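Local coordinates for protein endo-beta-mannanase (Rhizomucor miehei, PDB 4QP0) that probably catalyses the random, endo-acting hydrolysis of beta-1,4-mannosidic linkages in mannans, galactomannans and glucomannans, at residues S35-V40 and D90-Q95; T54-L59 and L103-N108; D230-G235 and V272-D277. All coordinates share one frame; numbering follows the deposited sequence.

Contact 1 (S35-V40 and D90-Q95)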
loop_
_atom_site.group_PDB
_atom_site.type_symbol
_atom_site.label_atom_id
_atom_site.label_comp_id
_atom_site.label_asym_id
_atom_site.label_seq_id
_atom_site.Cartn_x
_atom_site.Cartn_y
_atom_site.Cartn_z
ATOM N N SER A 35 -8.006 11.504 18.687
ATOM C CA SER A 35 -6.782 11.771 19.443
ATOM C C SER A 35 -5.615 10.933 18.904
ATOM O O SER A 35 -4.481 11.420 18.794
ATOM C CB SER A 35 -7.009 11.477 20.925
ATOM O OG SER A 35 -5.827 11.682 21.675
ATOM N N ASN A 36 -5.914 9.685 18.546
ATOM C CA ASN A 36 -4.906 8.758 18.038
ATOM C C ASN A 36 -4.526 8.984 16.578
ATOM O O ASN A 36 -3.388 8.717 16.187
ATOM C CB ASN A 36 -5.327 7.305 18.270
ATOM C CG ASN A 36 -5.180 6.877 19.720
ATOM O OD1 ASN A 36 -4.414 7.467 20.490
ATOM N ND2 ASN A 36 -5.910 5.832 20.098
ATOM N N VAL A 37 -5.470 9.484 15.785
ATOM C CA VAL A 37 -5.190 9.873 14.403
ATOM C C VAL A 37 -4.209 11.035 14.412
ATOM O O VAL A 37 -3.253 11.044 13.641
ATOM C CB VAL A 37 -6.478 10.235 13.621
ATOM C CG1 VAL A 37 -6.149 10.832 12.261
ATOM C CG2 VAL A 37 -7.362 9.005 13.449
ATOM N N LYS A 38 -4.450 11.994 15.303
ATOM C CA LYS A 38 -3.555 13.134 15.515
ATOM C C LYS A 38 -2.183 12.699 16.021
ATOM O O LYS A 38 -1.158 13.234 15.596
ATOM C CB LYS A 38 -4.180 14.137 16.497
ATOM C CG LYS A 38 -4.908 15.305 15.841
ATOM C CD LYS A 38 -5.904 15.960 16.794
ATOM C CE LYS A 38 -6.390 17.298 16.247
ATOM N NZ LYS A 38 -7.731 17.722 16.758
ATOM N N GLN A 39 -2.182 11.725 16.929
ATOM C CA GLN A 39 -0.957 11.184 17.522
ATOM C C GLN A 39 -0.035 10.580 16.462
ATOM O O GLN A 39 1.164 10.866 16.446
ATOM C CB GLN A 39 -1.310 10.139 18.585
ATOM C CG GLN A 39 -0.140 9.621 19.409
ATOM C CD GLN A 39 0.292 10.588 20.495
ATOM O OE1 GLN A 39 0.031 10.361 21.678
ATOM N NE2 GLN A 39 0.949 11.677 20.101
ATOM N N VAL A 40 -0.604 9.757 15.577
ATOM C CA VAL A 40 0.140 9.160 14.472
ATOM C C VAL A 40 0.943 10.233 13.739
ATOM O O VAL A 40 2.162 10.106 13.583
ATOM C CB VAL A 40 -0.796 8.398 13.506
ATOM C CG1 VAL A 40 -0.103 8.067 12.189
ATOM C CG2 VAL A 40 -1.305 7.125 14.160
ATOM N N ASP A 90 -11.974 11.653 5.637
ATOM C CA ASP A 90 -11.937 13.114 5.556
ATOM C C ASP A 90 -11.093 13.685 6.697
ATOM O O ASP A 90 -10.270 14.569 6.491
ATOM C CB ASP A 90 -13.355 13.711 5.621
ATOM C CG ASP A 90 -14.203 13.441 4.357
ATOM O OD1 ASP A 90 -13.738 12.807 3.384
ATOM O OD2 ASP A 90 -15.366 13.884 4.342
ATOM N N TYR A 91 -11.304 13.170 7.901
ATOM C CA TYR A 91 -10.581 13.646 9.068
ATOM C C TYR A 91 -9.105 13.271 9.000
ATOM O O TYR A 91 -8.241 14.058 9.394
ATOM C CB TYR A 91 -11.229 13.144 10.360
ATOM C CG TYR A 91 -10.552 13.676 11.607
ATOM C CD1 TYR A 91 -10.796 14.976 12.062
ATOM C CD2 TYR A 91 -9.653 12.885 12.325
ATOM C CE1 TYR A 91 -10.166 15.466 13.203
ATOM C CE2 TYR A 91 -9.019 13.368 13.464
ATOM C CZ TYR A 91 -9.280 14.650 13.898
ATOM O OH TYR A 91 -8.647 15.114 15.026
ATOM N N ILE A 92 -8.818 12.077 8.485
ATOM C CA ILE A 92 -7.436 11.625 8.329
ATOM C C ILE A 92 -6.672 12.540 7.369
ATOM O O ILE A 92 -5.582 13.023 7.699
ATOM C CB ILE A 92 -7.357 10.151 7.880
ATOM C CG1 ILE A 92 -7.766 9.235 9.035
ATOM C CG2 ILE A 92 -5.948 9.798 7.417
ATOM C CD1 ILE A 92 -8.137 7.829 8.605
ATOM N N ILE A 93 -7.264 12.796 6.204
ATOM C CA ILE A 93 -6.671 13.680 5.196
ATOM C C ILE A 93 -6.409 15.073 5.760
ATOM O O ILE A 93 -5.440 15.724 5.375
ATOM C CB ILE A 93 -7.573 13.818 3.950
ATOM C CG1 ILE A 93 -7.922 12.444 3.364
ATOM C CG2 ILE A 93 -6.907 14.683 2.884
ATOM C CD1 ILE A 93 -8.977 12.506 2.275
ATOM N N GLN A 94 -7.293 15.521 6.650
ATOM C CA GLN A 94 -7.231 16.864 7.223
ATOM C C GLN A 94 -6.023 16.997 8.152
ATOM O O GLN A 94 -5.236 17.929 8.019
ATOM C CB GLN A 94 -8.521 17.177 7.983
ATOM C CG GLN A 94 -8.630 18.620 8.447
ATOM C CD GLN A 94 -9.681 18.813 9.523
ATOM O OE1 GLN A 94 -10.551 19.679 9.402
ATOM N NE2 GLN A 94 -9.609 18.011 10.583
ATOM N N GLN A 95 -5.894 16.045 9.073
ATOM C CA GLN A 95 -4.788 16.008 10.019
ATOM C C GLN A 95 -3.464 15.721 9.328
ATOM O O GLN A 95 -2.412 16.210 9.772
ATOM C CB GLN A 95 -5.046 14.979 11.123
ATOM C CG GLN A 95 -6.222 15.309 12.029
ATOM C CD GLN A 95 -6.241 16.757 12.463
ATOM O OE1 GLN A 95 -7.279 17.417 12.401
ATOM N NE2 GLN A 95 -5.090 17.267 12.893
#
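Val37 and Lys38 of helix 34-47 meet Tyr91, Ile92 and Gln95 of helix 87-98, two neighbours in the outer helical layer of the TIM barrel. The short axes approach to 9.9 Å and cross at -36°. CB of Val37 is directed toward the other helix, and the residue makes the apolar part of the contact chiefly through CG1. Val37 CG1, anti to the backbone N (chi1 172°), lies 3.9 Å from Ile92 CG1, where the side chains cross nearly at right angles. Val37 CG1 also stands 4.0 Å from Tyr91 CE2, approaching the ring obliquely as the two side chains run past each other in opposite senses.

In the barrel these helices follow strands 17-25 and 51-55, so the pairing joins two successive beta-alpha units. Inward, Ile92 also packs on Leu103 of strand 102-106, while Phe41, one turn beyond Val37, touches both Ile92 and Gln95.

Toward solvent the contact turns polar. The extended Lys38 chain runs across the end of the tyrosine, and its CE lies 3.4 Å from Tyr91 OH. Its ammonium group reaches the rim of the ring close to the ring plane, where Lys38 NZ gives Tyr91 OH a weak hydrogen bond of 3.3 Å. Gln95 bends at chi2 (-45°), which brings its amide at a slant against the aliphatic part of the lysine: NE2 is 3.5 Å from Lys38 CG and 3.6 Å from Lys38 CE. Gln95 CG meanwhile sits over the rim of one face of the Tyr91 ring and backs the phenol on which the lysine ends.

Contact 2 (T54-L59 and L103-N108); sequences TWLFNL and LIFTLN
Thr54 pairs with Phe105 and Trp55 with Thr106 in parallel register. Thr54 N donates to Ile104 O at 3.0 Å, and Thr106 N returns a bond to Thr54 O at 3.1 Å, both nearly straight. Beyond the regular strand, Leu56 N still reaches Thr106 O at 2.8 Å, in the plane of that carbonyl.

Three aromatic side chains are met in different ways. Leu56 CD1 sits over one face of Phe105, 3.6 Å from the ring centroid and 22° off the normal, a CH-pi contact; on the same side of the sheet, Thr54 CG2 approaches that ring obliquely. Phe57 has CG between its own N and carbonyl carbon (chi1 60°), which turns the ring so that a face lies against Asn108, with Asn108 O 3.5 Å from Phe57 CE2, and an edge against Thr106 O. The other side of the sheet carries Trp55, whose edge meets Thr106 OG1 at CZ3, 3.8 Å away, while Phe57 CZ rests over one of its faces.

Further out, Tyr145 OH binds Leu56 O. Thr54 OG1 bonds to Ala26 O, just past the end of strand 17-25, and Thr106 OG1 to Glu171 OE1 of strand 167-171. Strands 51-55 and 102-106 are adjacent in the TIM barrel, and the chain leaves both at their C-terminal ends, the side on which family 5 glycosidases carry their active site. There the buried carbonyl of Thr106 is satisfied by the Leu56 N-H and lined in the ring plane by the C-H edge of Phe57, with Thr106 O 3.3 Å from Phe57 CD2.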
loop_
_atom_site.group_PDB
_atom_site.type_symbol
_atom_site.label_atom_id
_atom_site.label_comp_id
_atom_site.label_asym_id
_atom_site.label_seq_id
_atom_site.Cartn_x
_atom_site.Cartn_y
_atom_site.Cartn_z
ATOM N N THR A 54 -1.722 3.646 4.178
ATOM C CA THR A 54 -2.841 3.210 5.016
ATOM C C THR A 54 -4.042 2.734 4.195
ATOM O O THR A 54 -4.138 3.007 3.002
ATOM C CB THR A 54 -3.263 4.309 6.027
ATOM O OG1 THR A 54 -4.302 3.817 6.886
ATOM C CG2 THR A 54 -3.744 5.569 5.319
ATOM N N TRP A 55 -4.951 2.033 4.869
ATOM C CA TRP A 55 -6.135 1.402 4.281
ATOM C C TRP A 55 -7.225 2.386 3.943
ATOM O O TRP A 55 -7.596 3.208 4.789
ATOM C CB TRP A 55 -6.701 0.394 5.282
ATOM C CG TRP A 55 -5.967 -0.929 5.411
ATOM C CD1 TRP A 55 -6.322 -2.012 6.217
ATOM C CD2 TRP A 55 -4.750 -1.374 4.701
ATOM N NE1 TRP A 55 -5.440 -3.049 6.071
ATOM C CE2 TRP A 55 -4.479 -2.741 5.173
ATOM C CE3 TRP A 55 -3.898 -0.805 3.753
ATOM C CZ2 TRP A 55 -3.385 -3.474 4.721
ATOM C CZ3 TRP A 55 -2.800 -1.555 3.305
ATOM C CH2 TRP A 55 -2.550 -2.859 3.781
ATOM N N LEU A 56 -7.752 2.305 2.716
ATOM C CA LEU A 56 -8.964 3.047 2.323
ATOM C C LEU A 56 -10.004 2.087 1.742
ATOM O O LEU A 56 -10.641 2.364 0.722
ATOM C CB LEU A 56 -8.664 4.174 1.327
ATOM C CG LEU A 56 -9.451 5.492 1.503
ATOM C CD1 LEU A 56 -9.241 6.432 0.327
ATOM C CD2 LEU A 56 -10.943 5.278 1.720
ATOM N N PHE A 57 -10.142 0.949 2.408
ATOM C CA PHE A 57 -11.142 -0.062 2.112
ATOM C C PHE A 57 -11.580 -0.603 3.467
ATOM O O PHE A 57 -10.797 -0.578 4.428
ATOM C CB PHE A 57 -10.544 -1.192 1.261
ATOM C CG PHE A 57 -9.400 -1.915 1.928
ATOM C CD1 PHE A 57 -9.625 -3.076 2.663
ATOM C CD2 PHE A 57 -8.095 -1.428 1.831
ATOM C CE1 PHE A 57 -8.579 -3.727 3.290
ATOM C CE2 PHE A 57 -7.044 -2.078 2.454
ATOM C CZ PHE A 57 -7.287 -3.222 3.190
ATOM N N ASN A 58 -12.825 -1.057 3.559
ATOM C CA ASN A 58 -13.339 -1.632 4.802
ATOM C C ASN A 58 -14.724 -2.201 4.548
ATOM O O ASN A 58 -15.725 -1.506 4.686
ATOM C CB ASN A 58 -13.363 -0.596 5.942
ATOM C CG ASN A 58 -13.540 -1.230 7.310
ATOM O OD1 ASN A 58 -14.264 -2.217 7.461
ATOM N ND2 ASN A 58 -12.879 -0.662 8.325
ATOM N N LEU A 59 -14.762 -3.472 4.172
ATOM C CA LEU A 59 -15.999 -4.128 3.759
ATOM C C LEU A 59 -16.524 -5.054 4.858
ATOM O O LEU A 59 -15.830 -5.988 5.281
ATOM C CB LEU A 59 -15.786 -4.902 2.458
ATOM C CG LEU A 59 -15.382 -4.140 1.193
ATOM C CD1 LEU A 59 -13.877 -4.199 0.949
ATOM C CD2 LEU A 59 -16.141 -4.717 0.000
ATOM N N LEU A 103 -0.305 10.937 1.986
ATOM C CA LEU A 103 -1.008 9.671 2.208
ATOM C C LEU A 103 -1.002 8.764 0.996
ATOM O O LEU A 103 -1.322 9.205 -0.099
ATOM C CB LEU A 103 -2.463 9.934 2.598
ATOM C CG LEU A 103 -2.804 10.547 3.954
ATOM C CD1 LEU A 103 -4.162 11.216 3.875
ATOM C CD2 LEU A 103 -2.796 9.500 5.057
ATOM N N ILE A 104 -0.652 7.494 1.194
ATOM C CA ILE A 104 -0.817 6.474 0.153
ATOM C C ILE A 104 -2.030 5.616 0.515
ATOM O O ILE A 104 -1.981 4.830 1.456
ATOM C CB ILE A 104 0.444 5.586 -0.017
ATOM C CG1 ILE A 104 1.662 6.422 -0.449
ATOM C CG2 ILE A 104 0.201 4.503 -1.044
ATOM C CD1 ILE A 104 2.964 5.651 -0.490
ATOM N N PHE A 105 -3.122 5.789 -0.219
ATOM C CA PHE A 105 -4.365 5.080 0.077
ATOM C C PHE A 105 -4.463 3.799 -0.726
ATOM O O PHE A 105 -4.374 3.821 -1.955
ATOM C CB PHE A 105 -5.588 5.959 -0.219
ATOM C CG PHE A 105 -5.926 6.950 0.874
ATOM C CD1 PHE A 105 -6.071 6.541 2.201
ATOM C CD2 PHE A 105 -6.147 8.290 0.568
ATOM C CE1 PHE A 105 -6.393 7.458 3.199
ATOM C CE2 PHE A 105 -6.471 9.207 1.563
ATOM C CZ PHE A 105 -6.595 8.789 2.876
ATOM N N THR A 106 -4.646 2.681 -0.031
ATOM C CA THR A 106 -4.820 1.386 -0.684
ATOM C C THR A 106 -6.318 1.096 -0.762
ATOM O O THR A 106 -7.030 1.203 0.235
ATOM C CB THR A 106 -4.059 0.278 0.077
ATOM O OG1 THR A 106 -2.700 0.692 0.291
ATOM C CG2 THR A 106 -4.054 -1.030 -0.702
ATOM N N LEU A 107 -6.799 0.740 -1.948
ATOM C CA LEU A 107 -8.247 0.745 -2.201
ATOM C C LEU A 107 -8.969 -0.589 -2.017
ATOM O O LEU A 107 -10.204 -0.654 -2.091
ATOM C CB LEU A 107 -8.533 1.317 -3.591
ATOM C CG LEU A 107 -8.304 2.818 -3.769
ATOM C CD1 LEU A 107 -8.198 3.165 -5.241
ATOM C CD2 LEU A 107 -9.395 3.643 -3.096
ATOM N N ASN A 108 -8.199 -1.644 -1.778
ATOM C CA ASN A 108 -8.723 -2.997 -1.628
ATOM C C ASN A 108 -7.633 -3.854 -0.989
ATOM O O ASN A 108 -6.511 -3.375 -0.778
ATOM C CB ASN A 108 -9.129 -3.565 -2.992
ATOM C CG ASN A 108 -10.289 -4.542 -2.910
ATOM O OD1 ASN A 108 -10.455 -5.257 -1.919
ATOM N ND2 ASN A 108 -11.097 -4.584 -3.967
#

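Contact 3 (D230-G235 and V272-D277); sequences DYEYNG and VQWIKD
Tyr233 of the 230-235 loop reaches across to helix 270-284 and meets both Trp274 and Asp277. From CB the chain leaves with CG anti to the carbonyl carbon (chi1 -77°), which lays the ring with one face over the edge of the indole. The first ring atom to come near is Tyr233 CD2, 4.1 Å from Trp274 CZ3. Next, Tyr233 CE2 stands 3.5 Å from Trp274 CE3, and Tyr233 CZ follows at 3.4 Å from the same atom. The indole turns its six-membered edge to the face of the tyrosine, a T-shaped pair with planes at 85° and centroids 5.1 Å apart. On the other side, ortho to the hydroxyl, CE1 lies near Asp277. The tip, Tyr233 OH, is 3.3 Å from Trp274 CE3. It donates a short 2.5 Å hydrogen bond from Tyr233 OH to Asp277 OD2, arriving on the anti side of the carboxylate and 15° out of its plane; ring and carboxylate planes are almost perpendicular.

The second carboxylate oxygen is occupied from within the helix: Gln273 NE2 donates to Asp277 OD1 at 3.2 Å, from above the carboxylate plane. The two bonds together probably limit rotation of the acid and stabilise its negative charge. Glu232 completes the loop's hold on the indole, its CB lying 3.6 Å from Trp274 CH2 and its carbonyl oxygen at the indole edge.

Trp274 is itself held in place by a bond from NE1 to His256 O and by Trp270, which stacks on it. Trp270 NE1 in turn binds Asp230 OD2, a second link between helix and loop. The arrangement belongs to the periphery of a TIM barrel: a long loop following strand 214-216 folds against the helix that follows the next barrel strand, 253-257.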
loop_
_atom_site.group_PDB
_atom_site.type_symbol
_atom_site.label_atom_id
_atom_site.label_comp_id
_atom_site.label_asym_id
_atom_site.label_seq_id
_atom_site.Cartn_x
_atom_site.Cartn_y
_atom_site.Cartn_z
ATOM N N ASP A 230 13.058 -19.247 -6.336
ATOM C CA ASP A 230 12.054 -19.021 -5.301
ATOM C C ASP A 230 10.696 -18.585 -5.825
ATOM O O ASP A 230 10.569 -18.155 -6.971
ATOM C CB ASP A 230 12.586 -18.003 -4.288
ATOM C CG ASP A 230 13.908 -18.430 -3.683
ATOM O OD1 ASP A 230 14.258 -19.622 -3.821
ATOM O OD2 ASP A 230 14.599 -17.581 -3.077
ATOM N N TYR A 231 9.689 -18.691 -4.961
ATOM C CA TYR A 231 8.304 -18.331 -5.274
ATOM C C TYR A 231 8.160 -16.841 -5.613
ATOM O O TYR A 231 7.323 -16.443 -6.432
ATOM C CB TYR A 231 7.425 -18.694 -4.073
ATOM C CG TYR A 231 5.926 -18.623 -4.290
ATOM C CD1 TYR A 231 5.282 -19.511 -5.144
ATOM C CD2 TYR A 231 5.149 -17.685 -3.600
ATOM C CE1 TYR A 231 3.908 -19.454 -5.326
ATOM C CE2 TYR A 231 3.780 -17.623 -3.773
ATOM C CZ TYR A 231 3.169 -18.509 -4.640
ATOM O OH TYR A 231 1.813 -18.456 -4.812
ATOM N N GLU A 232 9.009 -16.039 -4.979
ATOM C CA GLU A 232 9.016 -14.585 -5.096
ATOM C C GLU A 232 9.645 -14.080 -6.406
ATOM O O GLU A 232 9.491 -12.906 -6.758
ATOM C CB GLU A 232 9.751 -13.982 -3.881
ATOM C CG GLU A 232 9.062 -14.212 -2.536
ATOM C CD GLU A 232 9.183 -15.644 -2.036
ATOM O OE1 GLU A 232 10.024 -16.403 -2.574
ATOM O OE2 GLU A 232 8.437 -16.012 -1.099
ATOM N N TYR A 233 10.338 -14.964 -7.124
ATOM C CA TYR A 233 11.037 -14.603 -8.365
ATOM C C TYR A 233 10.518 -15.280 -9.634
ATOM O O TYR A 233 10.767 -14.788 -10.741
ATOM C CB TYR A 233 12.512 -14.936 -8.238
ATOM C CG TYR A 233 13.317 -13.968 -7.410
ATOM C CD1 TYR A 233 13.863 -12.831 -7.987
ATOM C CD2 TYR A 233 13.558 -14.208 -6.060
ATOM C CE1 TYR A 233 14.616 -11.942 -7.242
ATOM C CE2 TYR A 233 14.323 -13.327 -5.300
ATOM C CZ TYR A 233 14.845 -12.192 -5.902
ATOM O OH TYR A 233 15.600 -11.308 -5.175
ATOM N N ASN A 234 9.813 -16.401 -9.488
ATOM C CA ASN A 234 9.487 -17.243 -10.641
ATOM C C ASN A 234 8.043 -17.162 -11.158
ATOM O O ASN A 234 7.644 -17.943 -12.023
ATOM C CB ASN A 234 9.896 -18.704 -10.378
ATOM C CG ASN A 234 8.997 -19.409 -9.374
ATOM O OD1 ASN A 234 7.857 -18.999 -9.118
ATOM N ND2 ASN A 234 9.509 -20.492 -8.804
ATOM N N GLY A 235 7.268 -16.229 -10.624
ATOM C CA GLY A 235 5.895 -16.041 -11.059
ATOM C C GLY A 235 4.916 -17.072 -10.534
ATOM O O GLY A 235 3.814 -17.203 -11.062
ATOM N N VAL A 272 18.785 -8.554 1.430
ATOM C CA VAL A 272 19.576 -7.520 0.794
ATOM C C VAL A 272 19.509 -7.700 -0.716
ATOM O O VAL A 272 19.285 -6.744 -1.450
ATOM C CB VAL A 272 21.044 -7.559 1.244
ATOM C CG1 VAL A 272 21.884 -6.629 0.385
ATOM C CG2 VAL A 272 21.167 -7.184 2.712
ATOM N N GLN A 273 19.710 -8.926 -1.182
ATOM C CA GLN A 273 19.588 -9.219 -2.616
ATOM C C GLN A 273 18.208 -8.837 -3.169
ATOM O O GLN A 273 18.099 -8.400 -4.308
ATOM C CB GLN A 273 19.900 -10.693 -2.911
ATOM C CG GLN A 273 19.909 -11.043 -4.390
ATOM C CD GLN A 273 21.211 -10.654 -5.066
ATOM O OE1 GLN A 273 22.229 -11.314 -4.873
ATOM N NE2 GLN A 273 21.179 -9.599 -5.879
ATOM N N TRP A 274 17.173 -8.987 -2.349
ATOM C CA TRP A 274 15.793 -8.673 -2.736
ATOM C C TRP A 274 15.592 -7.201 -3.006
ATOM O O TRP A 274 14.930 -6.828 -3.992
ATOM C CB TRP A 274 14.861 -9.143 -1.627
ATOM C CG TRP A 274 13.377 -8.947 -1.844
ATOM C CD1 TRP A 274 12.516 -8.148 -1.102
ATOM C CD2 TRP A 274 12.519 -9.604 -2.840
ATOM N NE1 TRP A 274 11.227 -8.251 -1.565
ATOM C CE2 TRP A 274 11.158 -9.100 -2.605
ATOM C CE3 TRP A 274 12.730 -10.513 -3.863
ATOM C CZ2 TRP A 274 10.074 -9.506 -3.380
ATOM C CZ3 TRP A 274 11.625 -10.919 -4.637
ATOM C CH2 TRP A 274 10.334 -10.421 -4.399
ATOM N N ILE A 275 16.159 -6.359 -2.134
ATOM C CA ILE A 275 16.113 -4.900 -2.290
ATOM C C ILE A 275 16.890 -4.487 -3.541
ATOM O O ILE A 275 16.340 -3.835 -4.432
ATOM C CB ILE A 275 16.679 -4.159 -1.043
ATOM C CG1 ILE A 275 15.835 -4.460 0.199
ATOM C CG2 ILE A 275 16.750 -2.651 -1.275
ATOM C CD1 ILE A 275 16.594 -4.348 1.503
ATOM N N LYS A 276 18.168 -4.869 -3.598
ATOM C CA LYS A 276 19.030 -4.601 -4.754
ATOM C C LYS A 276 18.311 -4.950 -6.063
ATOM O O LYS A 276 18.331 -4.164 -7.014
ATOM C CB LYS A 276 20.342 -5.386 -4.645
ATOM C CG LYS A 276 21.307 -4.880 -3.586
ATOM C CD LYS A 276 22.370 -5.912 -3.238
ATOM C CE LYS A 276 23.650 -5.749 -4.038
ATOM N NZ LYS A 276 23.650 -6.542 -5.295
ATOM N N ASP A 277 17.678 -6.124 -6.101
ATOM C CA ASP A 277 16.929 -6.574 -7.289
ATOM C C ASP A 277 15.802 -5.625 -7.693
ATOM O O ASP A 277 15.584 -5.398 -8.877
ATOM C CB ASP A 277 16.393 -7.999 -7.112
ATOM C CG ASP A 277 17.496 -9.057 -7.178
ATOM O OD1 ASP A 277 18.621 -8.736 -7.637
ATOM O OD2 ASP A 277 17.238 -10.213 -6.758
#

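Contact 2 lies in the barrel wall, about 8 Å from the chain's centre, and is entirely buried; contact 1 lies farther out but is still mostly buried, and contact 3 is only partly so. Contacts 1 and 3 are on opposite sides of that centre, with their own centres about 36 Å apart. Contacts 1 and 2 share one beta-alpha-beta crossover only through helix 87-98, which connects strands 51-55 and 102-106 and whose Ile93 packs on Leu103 and Phe105. Contact 3 touches neither. Chemistry follows position. Backbone hydrogen bonding dominates between the strands, helix packing in contact 1 is apolar inside with a weak polar fringe, and contact 3 relies on side chains, an aromatic pair and a phenol-carboxylate bond.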